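PDB 5COZ: regulatory protein YycH-like domain-containing protein from Eubacterium rectale, which is of unknown function but is probably an exported, membrane-anchored lipoprotein related to YycH-like regulatory proteins. Local coordinates for residues 99-103 against 104-108; 329-332 against 333-336; 346-350 against 351-355. One frame throughout, in Å; residues are numbered along the deposited sequence.

All three contacts are local chain reversals in a single chain, and they differ in depth and chemistry. Contact 1 (99-103 with 104-108) closes a hairpin at the surface of the antiparallel sheet, where charged and polar side chains gather round Ile106 over paired strands. Contacts 2 and 3 belong to the other, mixed sheet and sit at its neighbouring strands 314-330 and 338-348; their nearest atoms are about 14 Å apart. Contact 2 is the most exposed, with one direct hydrogen bond and a water bridge. Contact 3 is partly buried and combines backbone bonds and tyrosine packing with a carboxylate that accepts two backbone amides. Contact 1 lies about 26 Å or more from either, nearest atom to nearest atom.

Contact 1: residues 99-103 against 104-108; sequences RSENG and NEIYL
Ser100 OG donates to Glu105 OE1 over 2.7 Å, reaching the syn side of the carboxylate only 15° out of its plane. Glu105 can offer that oxygen because its chain folds at chi2 (-51°), which brings the carboxylate back to the serine across the strand pair. On the face that carries Arg99, Glu101 and Ile106, the CD1 methyl of Ile106 packs against the carboxylate of Glu101, 3.5 Å from Glu101 OE1. Ile106 CG2 lies over one face of the Arg99 guanidinium, offset toward its rim, while Leu108 CD1 meets the edge at Arg99 NH1 (3.6 Å). The Arg99 chain, bent at chi3 (-65°), sends NE to Glu101 OE2 in a 2.8 Å salt bridge that lies in the guanidinium plane but comes from above the carboxylate plane. This is a beta hairpin with a two-residue loop: Glu101 to Asn104 form a type I' turn, with Asn102 and Gly103 both at positive phi. Its backbone pairs are Arg99 with Ile106 and Glu101 with Asn104, both hydrogen-bonded, flanking the non-hydrogen-bonded pair Ser100 with Glu105. Glu101 N to Asn104 O spans 2.8 Å, and the return bond from Asn104 N to Glu101 O is 3.0 Å. A water joins Gly103 O to Asn104 ND2. Farther out, His98 NE2 also bonds to Glu105 OE1, giving that oxygen a second partner, and Ser70 OG bonds to Glu105 O.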
loop_
_atom_site.group_PDB
_atom_site.type_symbol
_atom_site.label_atom_id
_atom_site.label_comp_id
_atom_site.label_asym_id
_atom_site.label_seq_id
_atom_site.Cartn_x
_atom_site.Cartn_y
_atom_site.Cartn_z
ATOM N N ARG A 99 -12.069 -13.345 -21.496
ATOM C CA ARG A 99 -12.627 -14.515 -20.801
ATOM C C ARG A 99 -13.649 -14.068 -19.793
ATOM O O ARG A 99 -13.541 -12.958 -19.261
ATOM C CB ARG A 99 -11.543 -15.303 -20.006
ATOM C CG ARG A 99 -10.255 -15.585 -20.712
ATOM C CD ARG A 99 -9.468 -16.635 -19.955
ATOM N NE ARG A 99 -9.026 -16.228 -18.622
ATOM C CZ ARG A 99 -7.913 -15.553 -18.377
ATOM N NH1 ARG A 99 -7.179 -15.081 -19.383
ATOM N NH2 ARG A 99 -7.540 -15.312 -17.128
ATOM N N SER A 100 -14.597 -14.960 -19.462
ATOM C CA SER A 100 -15.583 -14.756 -18.402
ATOM C C SER A 100 -15.376 -15.840 -17.372
ATOM O O SER A 100 -15.377 -17.017 -17.740
ATOM C CB SER A 100 -17.009 -14.808 -18.947
ATOM O OG SER A 100 -17.225 -13.887 -20.003
ATOM N N GLU A 101 -15.151 -15.482 -16.111
ATOM C CA GLU A 101 -14.935 -16.492 -15.063
ATOM C C GLU A 101 -15.747 -16.151 -13.843
ATOM O O GLU A 101 -15.469 -15.139 -13.207
ATOM C CB GLU A 101 -13.446 -16.603 -14.705
ATOM C CG GLU A 101 -12.691 -17.410 -15.741
ATOM C CD GLU A 101 -11.182 -17.303 -15.792
ATOM O OE1 GLU A 101 -10.562 -16.967 -14.756
ATOM O OE2 GLU A 101 -10.613 -17.672 -16.846
ATOM N N ASN A 102 -16.770 -16.988 -13.522
ATOM C CA ASN A 102 -17.679 -16.797 -12.371
ATOM C C ASN A 102 -18.313 -15.394 -12.342
ATOM O O ASN A 102 -18.341 -14.742 -11.297
ATOM C CB ASN A 102 -16.948 -17.051 -11.050
ATOM C CG ASN A 102 -16.417 -18.446 -10.899
ATOM O OD1 ASN A 102 -17.099 -19.448 -11.169
ATOM N ND2 ASN A 102 -15.191 -18.533 -10.433
ATOM N N GLY A 103 -18.790 -14.942 -13.491
ATOM C CA GLY A 103 -19.432 -13.640 -13.625
ATOM C C GLY A 103 -18.480 -12.462 -13.739
ATOM O O GLY A 103 -18.939 -11.327 -13.892
ATOM N N ASN A 104 -17.157 -12.708 -13.668
ATOM C CA ASN A 104 -16.154 -11.650 -13.805
ATOM C C ASN A 104 -15.598 -11.644 -15.219
ATOM O O ASN A 104 -15.239 -12.701 -15.728
ATOM C CB ASN A 104 -15.007 -11.838 -12.801
ATOM C CG ASN A 104 -15.425 -11.843 -11.342
ATOM O OD1 ASN A 104 -14.976 -12.683 -10.555
ATOM N ND2 ASN A 104 -16.273 -10.903 -10.942
ATOM N N GLU A 105 -15.504 -10.464 -15.839
ATOM C CA GLU A 105 -14.947 -10.315 -17.187
ATOM C C GLU A 105 -13.459 -10.012 -17.103
ATOM O O GLU A 105 -13.036 -9.252 -16.243
ATOM C CB GLU A 105 -15.659 -9.205 -18.001
ATOM C CG GLU A 105 -17.178 -9.323 -18.087
ATOM C CD GLU A 105 -17.686 -10.685 -18.525
ATOM O OE1 GLU A 105 -17.139 -11.228 -19.511
ATOM O OE2 GLU A 105 -18.589 -11.233 -17.852
ATOM N N ILE A 106 -12.669 -10.647 -17.955
ATOM C CA ILE A 106 -11.216 -10.446 -17.994
ATOM C C ILE A 106 -10.827 -10.068 -19.413
ATOM O O ILE A 106 -11.140 -10.805 -20.351
ATOM C CB ILE A 106 -10.497 -11.756 -17.548
ATOM C CG1 ILE A 106 -10.922 -12.175 -16.118
ATOM C CG2 ILE A 106 -8.955 -11.659 -17.690
ATOM C CD1 ILE A 106 -10.798 -13.679 -15.849
ATOM N N TYR A 107 -10.183 -8.902 -19.574
ATOM C CA TYR A 107 -9.736 -8.434 -20.882
ATOM C C TYR A 107 -8.248 -8.328 -20.909
ATOM O O TYR A 107 -7.653 -7.780 -19.975
ATOM C CB TYR A 107 -10.330 -7.074 -21.224
ATOM C CG TYR A 107 -11.802 -7.111 -21.500
ATOM C CD1 TYR A 107 -12.284 -7.325 -22.788
ATOM C CD2 TYR A 107 -12.728 -6.930 -20.475
ATOM C CE1 TYR A 107 -13.645 -7.323 -23.056
ATOM C CE2 TYR A 107 -14.099 -6.929 -20.729
ATOM C CZ TYR A 107 -14.550 -7.136 -22.022
ATOM O OH TYR A 107 -15.900 -7.136 -22.293
ATOM N N LEU A 108 -7.648 -8.802 -21.992
ATOM C CA LEU A 108 -6.207 -8.753 -22.178
ATOM C C LEU A 108 -5.844 -8.129 -23.490
ATOM O O LEU A 108 -6.507 -8.378 -24.504
ATOM C CB LEU A 108 -5.588 -10.174 -22.139
ATOM C CG LEU A 108 -5.998 -11.074 -20.952
ATOM C CD1 LEU A 108 -5.319 -12.421 -21.049
ATOM C CD2 LEU A 108 -5.610 -10.469 -19.626
HETATM O O HOH W 1 -17.937 -8.981 -12.051
#

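Contact 2: residues 329-332 against 333-336; sequences QLVT and GENS
Val331 and Glu334 meet across a type II beta turn, in which Gly333 occupies the third position with positive phi (85°). The turn starts the loop after strand 314-330 and is closed by Glu334 N, which donates to Val331 O over 3.0 Å from above the carbonyl plane. Packing is closest round this bond. The CD1 methyl of Leu330 reaches across the loop to backbone atoms, 3.6 Å from Glu334 O and 3.6 Å from Ser336 C. The valine and glutamate side chains lie alongside each other and point the same way, with Val331 CG1 3.8 Å from Glu334 CG. CG1 stands anti to the backbone N of Val331 (chi1 169°), which sets it beside the aliphatic part of the glutamate. The looser part begins beyond that CG, where the glutamate chain bends at chi2 (-72°) and the carboxylate of this exposed residue leads away from the 329-332 segment. Outside the turn, backbone bonding of Val331 with Tyr337 ties the loop back to its own base. On the solvent side a water, rather than a direct contact, bridges the two arms, donating to Val331 O over 3.2 Å and to Glu334 O over 2.7 Å.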
loop_
_atom_site.group_PDB
_atom_site.type_symbol
_atom_site.label_atom_id
_atom_site.label_comp_id
_atom_site.label_asym_id
_atom_site.label_seq_id
_atom_site.Cartn_x
_atom_site.Cartn_y
_atom_site.Cartn_z
ATOM N N GLN A 329 11.425 -12.875 15.903
ATOM C CA GLN A 329 10.947 -14.171 16.370
ATOM C C GLN A 329 11.941 -15.301 16.182
ATOM O O GLN A 329 12.681 -15.330 15.207
ATOM C CB GLN A 329 9.645 -14.516 15.651
ATOM C CG GLN A 329 8.518 -13.555 16.020
ATOM C CD GLN A 329 7.182 -13.932 15.417
ATOM O OE1 GLN A 329 7.077 -14.831 14.555
ATOM N NE2 GLN A 329 6.137 -13.229 15.865
ATOM N N LEU A 330 11.931 -16.256 17.115
ATOM C CA LEU A 330 12.787 -17.422 17.027
ATOM C C LEU A 330 12.287 -18.342 15.882
ATOM O O LEU A 330 11.090 -18.624 15.808
ATOM C CB LEU A 330 12.763 -18.136 18.381
ATOM C CG LEU A 330 13.694 -19.316 18.546
ATOM C CD1 LEU A 330 15.152 -18.873 18.466
ATOM C CD2 LEU A 330 13.409 -20.004 19.860
ATOM N N VAL A 331 13.187 -18.764 14.984
ATOM C CA VAL A 331 12.853 -19.656 13.858
ATOM C C VAL A 331 12.565 -21.055 14.428
ATOM O O VAL A 331 13.286 -21.504 15.323
ATOM C CB VAL A 331 13.992 -19.655 12.804
ATOM C CG1 VAL A 331 13.816 -20.767 11.763
ATOM C CG2 VAL A 331 14.065 -18.298 12.120
ATOM N N THR A 332 11.475 -21.716 13.957
ATOM C CA THR A 332 11.097 -23.051 14.457
ATOM C C THR A 332 12.253 -24.047 14.271
ATOM O O THR A 332 12.873 -24.090 13.204
ATOM C CB THR A 332 9.822 -23.565 13.779
ATOM O OG1 THR A 332 8.873 -22.508 13.652
ATOM C CG2 THR A 332 9.204 -24.748 14.523
ATOM N N GLY A 333 12.564 -24.784 15.331
ATOM C CA GLY A 333 13.647 -25.758 15.312
ATOM C C GLY A 333 15.027 -25.196 15.606
ATOM O O GLY A 333 15.995 -25.962 15.697
ATOM N N GLU A 334 15.135 -23.851 15.766
ATOM C CA GLU A 334 16.411 -23.187 16.041
ATOM C C GLU A 334 16.537 -22.842 17.516
ATOM O O GLU A 334 15.550 -22.481 18.151
ATOM C CB GLU A 334 16.564 -21.920 15.182
ATOM C CG GLU A 334 16.754 -22.189 13.697
ATOM C CD GLU A 334 18.088 -22.763 13.248
ATOM O OE1 GLU A 334 19.018 -22.879 14.080
ATOM O OE2 GLU A 334 18.205 -23.078 12.040
ATOM N N ASN A 335 17.758 -22.923 18.056
ATOM C CA ASN A 335 17.995 -22.585 19.454
ATOM C C ASN A 335 18.020 -21.063 19.665
ATOM O O ASN A 335 17.506 -20.590 20.680
ATOM C CB ASN A 335 19.311 -23.209 19.944
ATOM C CG ASN A 335 19.575 -23.001 21.417
ATOM O OD1 ASN A 335 20.454 -22.224 21.814
ATOM N ND2 ASN A 335 18.812 -23.682 22.262
ATOM N N SER A 336 18.620 -20.304 18.727
ATOM C CA SER A 336 18.736 -18.846 18.902
ATOM C C SER A 336 18.540 -18.028 17.616
ATOM O O SER A 336 18.323 -16.823 17.726
ATOM C CB SER A 336 20.097 -18.503 19.515
ATOM O OG SER A 336 21.154 -18.992 18.706
HETATM O O HOH W 2 12.856 -22.905 18.170
#

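Contact 3: residues 346-350 against 351-355; sequences VYDAY and TGEEY
Tyr355 N donates almost straight to Val346 O (3.0 Å, 173° at the hydrogen), and Asp348 N donates to Glu353 O over 2.9 Å, so the chain returns beside strand 338-348 with Tyr347 and Glu354 in a single backbone bridge. Asp348 holds the bend with both backbone and side chain: its O accepts from Gly352 N (2.9 Å), and with CG anti to the backbone N (chi1 177°) the carboxylate swings over the turn. There OD1 accepts two amides, Tyr350 N (2.8 Å) nearly along the C-O axis and Thr351 N (3.1 Å) from above the carboxylate plane. Were the carboxylate cut back to the methyl of an alanine here, the amides of Tyr350 and Thr351 would lose this shared acceptor and the 349-351 backbone is likely to become freer to shift. Thr351 OG1 in turn accepts from Glu353 N over 3.1 Å. A water donates to Asp348 OD2 and Glu353 OE1 and accepts from Tyr355 OH, which probably eases the repulsion between the like charges, with Asp348 OD2 and Glu353 OE1 4.5 Å apart. Tyr355 also crosses Val346 obliquely, bringing the edge of its ring to the CG1 methyl. Tyr347 meets Glu354 differently: Glu354 CG lies over the ring face, 4.2 Å from the centroid, in a CH-pi contact. The hydroxyl of Tyr347 is held by Glu283 of helix 276-288, and that of Tyr350 by Ser61 and Val59. Asp348 thus forms an Asx turn, followed by an ST turn at Thr351, and together they shape the reversal that follows strand 338-348 in the mixed sheet.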
loop_
_atom_site.group_PDB
_atom_site.type_symbol
_atom_site.label_atom_id
_atom_site.label_comp_id
_atom_site.label_asym_id
_atom_site.label_seq_id
_atom_site.Cartn_x
_atom_site.Cartn_y
_atom_site.Cartn_z
ATOM N N VAL A 346 -4.753 -3.479 14.559
ATOM C CA VAL A 346 -5.756 -2.561 14.027
ATOM C C VAL A 346 -6.725 -2.178 15.120
ATOM O O VAL A 346 -7.201 -3.051 15.842
ATOM C CB VAL A 346 -6.533 -3.171 12.827
ATOM C CG1 VAL A 346 -7.455 -2.128 12.193
ATOM C CG2 VAL A 346 -5.595 -3.724 11.760
ATOM N N TYR A 347 -7.026 -0.888 15.212
ATOM C CA TYR A 347 -7.968 -0.349 16.183
ATOM C C TYR A 347 -9.087 0.386 15.497
ATOM O O TYR A 347 -8.825 1.157 14.581
ATOM C CB TYR A 347 -7.237 0.645 17.109
ATOM C CG TYR A 347 -6.234 -0.019 18.012
ATOM C CD1 TYR A 347 -4.952 -0.336 17.555
ATOM C CD2 TYR A 347 -6.534 -0.272 19.347
ATOM C CE1 TYR A 347 -4.039 -0.988 18.385
ATOM C CE2 TYR A 347 -5.626 -0.904 20.184
ATOM C CZ TYR A 347 -4.385 -1.262 19.700
ATOM O OH TYR A 347 -3.533 -1.871 20.578
ATOM N N ASP A 348 -10.306 0.218 15.987
ATOM C CA ASP A 348 -11.414 1.077 15.564
ATOM C C ASP A 348 -10.996 2.522 15.934
ATOM O O ASP A 348 -10.632 2.780 17.097
ATOM C CB ASP A 348 -12.687 0.621 16.291
ATOM C CG ASP A 348 -13.939 1.444 16.045
ATOM O OD1 ASP A 348 -13.821 2.694 15.932
ATOM O OD2 ASP A 348 -15.045 0.850 16.050
ATOM N N ALA A 349 -11.005 3.463 14.954
ATOM C CA ALA A 349 -10.461 4.789 15.294
ATOM C C ALA A 349 -11.369 5.588 16.215
ATOM O O ALA A 349 -10.870 6.491 16.886
ATOM C CB ALA A 349 -10.168 5.592 14.033
ATOM N N TYR A 350 -12.671 5.278 16.256
ATOM C CA TYR A 350 -13.586 5.994 17.145
ATOM C C TYR A 350 -13.507 5.464 18.549
ATOM O O TYR A 350 -13.483 6.257 19.483
ATOM C CB TYR A 350 -15.050 5.866 16.705
ATOM C CG TYR A 350 -15.366 6.345 15.309
ATOM C CD1 TYR A 350 -15.187 7.683 14.945
ATOM C CD2 TYR A 350 -15.902 5.476 14.366
ATOM C CE1 TYR A 350 -15.526 8.132 13.663
ATOM C CE2 TYR A 350 -16.221 5.904 13.084
ATOM C CZ TYR A 350 -16.094 7.246 12.761
ATOM O OH TYR A 350 -16.420 7.620 11.476
ATOM N N THR A 351 -13.551 4.130 18.707
ATOM C CA THR A 351 -13.686 3.562 20.044
ATOM C C THR A 351 -12.403 3.071 20.661
ATOM O O THR A 351 -12.375 2.880 21.876
ATOM C CB THR A 351 -14.683 2.391 20.020
ATOM O OG1 THR A 351 -14.106 1.295 19.283
ATOM C CG2 THR A 351 -16.052 2.768 19.447
ATOM N N GLY A 352 -11.382 2.820 19.852
ATOM C CA GLY A 352 -10.142 2.220 20.335
ATOM C C GLY A 352 -10.257 0.716 20.516
ATOM O O GLY A 352 -9.328 0.109 21.034
ATOM N N GLU A 353 -11.392 0.099 20.113
ATOM C CA GLU A 353 -11.534 -1.374 20.148
ATOM C C GLU A 353 -10.374 -1.984 19.368
ATOM O O GLU A 353 -10.179 -1.643 18.202
ATOM C CB GLU A 353 -12.847 -1.798 19.490
ATOM C CG GLU A 353 -12.976 -3.320 19.364
ATOM C CD GLU A 353 -14.250 -3.829 18.715
ATOM O OE1 GLU A 353 -15.129 -3.007 18.359
ATOM O OE2 GLU A 353 -14.352 -5.068 18.541
ATOM N N GLU A 354 -9.665 -2.922 19.989
ATOM C CA GLU A 354 -8.593 -3.639 19.324
ATOM C C GLU A 354 -9.155 -4.859 18.619
ATOM O O GLU A 354 -9.837 -5.685 19.245
ATOM C CB GLU A 354 -7.537 -4.070 20.337
ATOM C CG GLU A 354 -6.334 -4.599 19.586
ATOM C CD GLU A 354 -5.188 -5.107 20.424
ATOM O OE1 GLU A 354 -5.412 -5.491 21.597
ATOM O OE2 GLU A 354 -4.068 -5.181 19.869
ATOM N N TYR A 355 -8.867 -4.987 17.332
ATOM C CA TYR A 355 -9.321 -6.144 16.559
ATOM C C TYR A 355 -8.365 -7.293 16.714
ATOM O O TYR A 355 -7.165 -7.105 16.879
ATOM C CB TYR A 355 -9.474 -5.771 15.094
ATOM C CG TYR A 355 -10.527 -4.718 14.862
ATOM C CD1 TYR A 355 -11.769 -4.788 15.499
ATOM C CD2 TYR A 355 -10.293 -3.648 14.004
ATOM C CE1 TYR A 355 -12.748 -3.821 15.274
ATOM C CE2 TYR A 355 -11.269 -2.696 13.752
ATOM C CZ TYR A 355 -12.503 -2.798 14.374
ATOM O OH TYR A 355 -13.464 -1.866 14.130
HETATM O O HOH W 3 -5.030 -5.536 16.559
HETATM O O HOH W 4 -5.399 -3.221 23.061
HETATM O O HOH W 5 -15.401 -1.808 15.909
#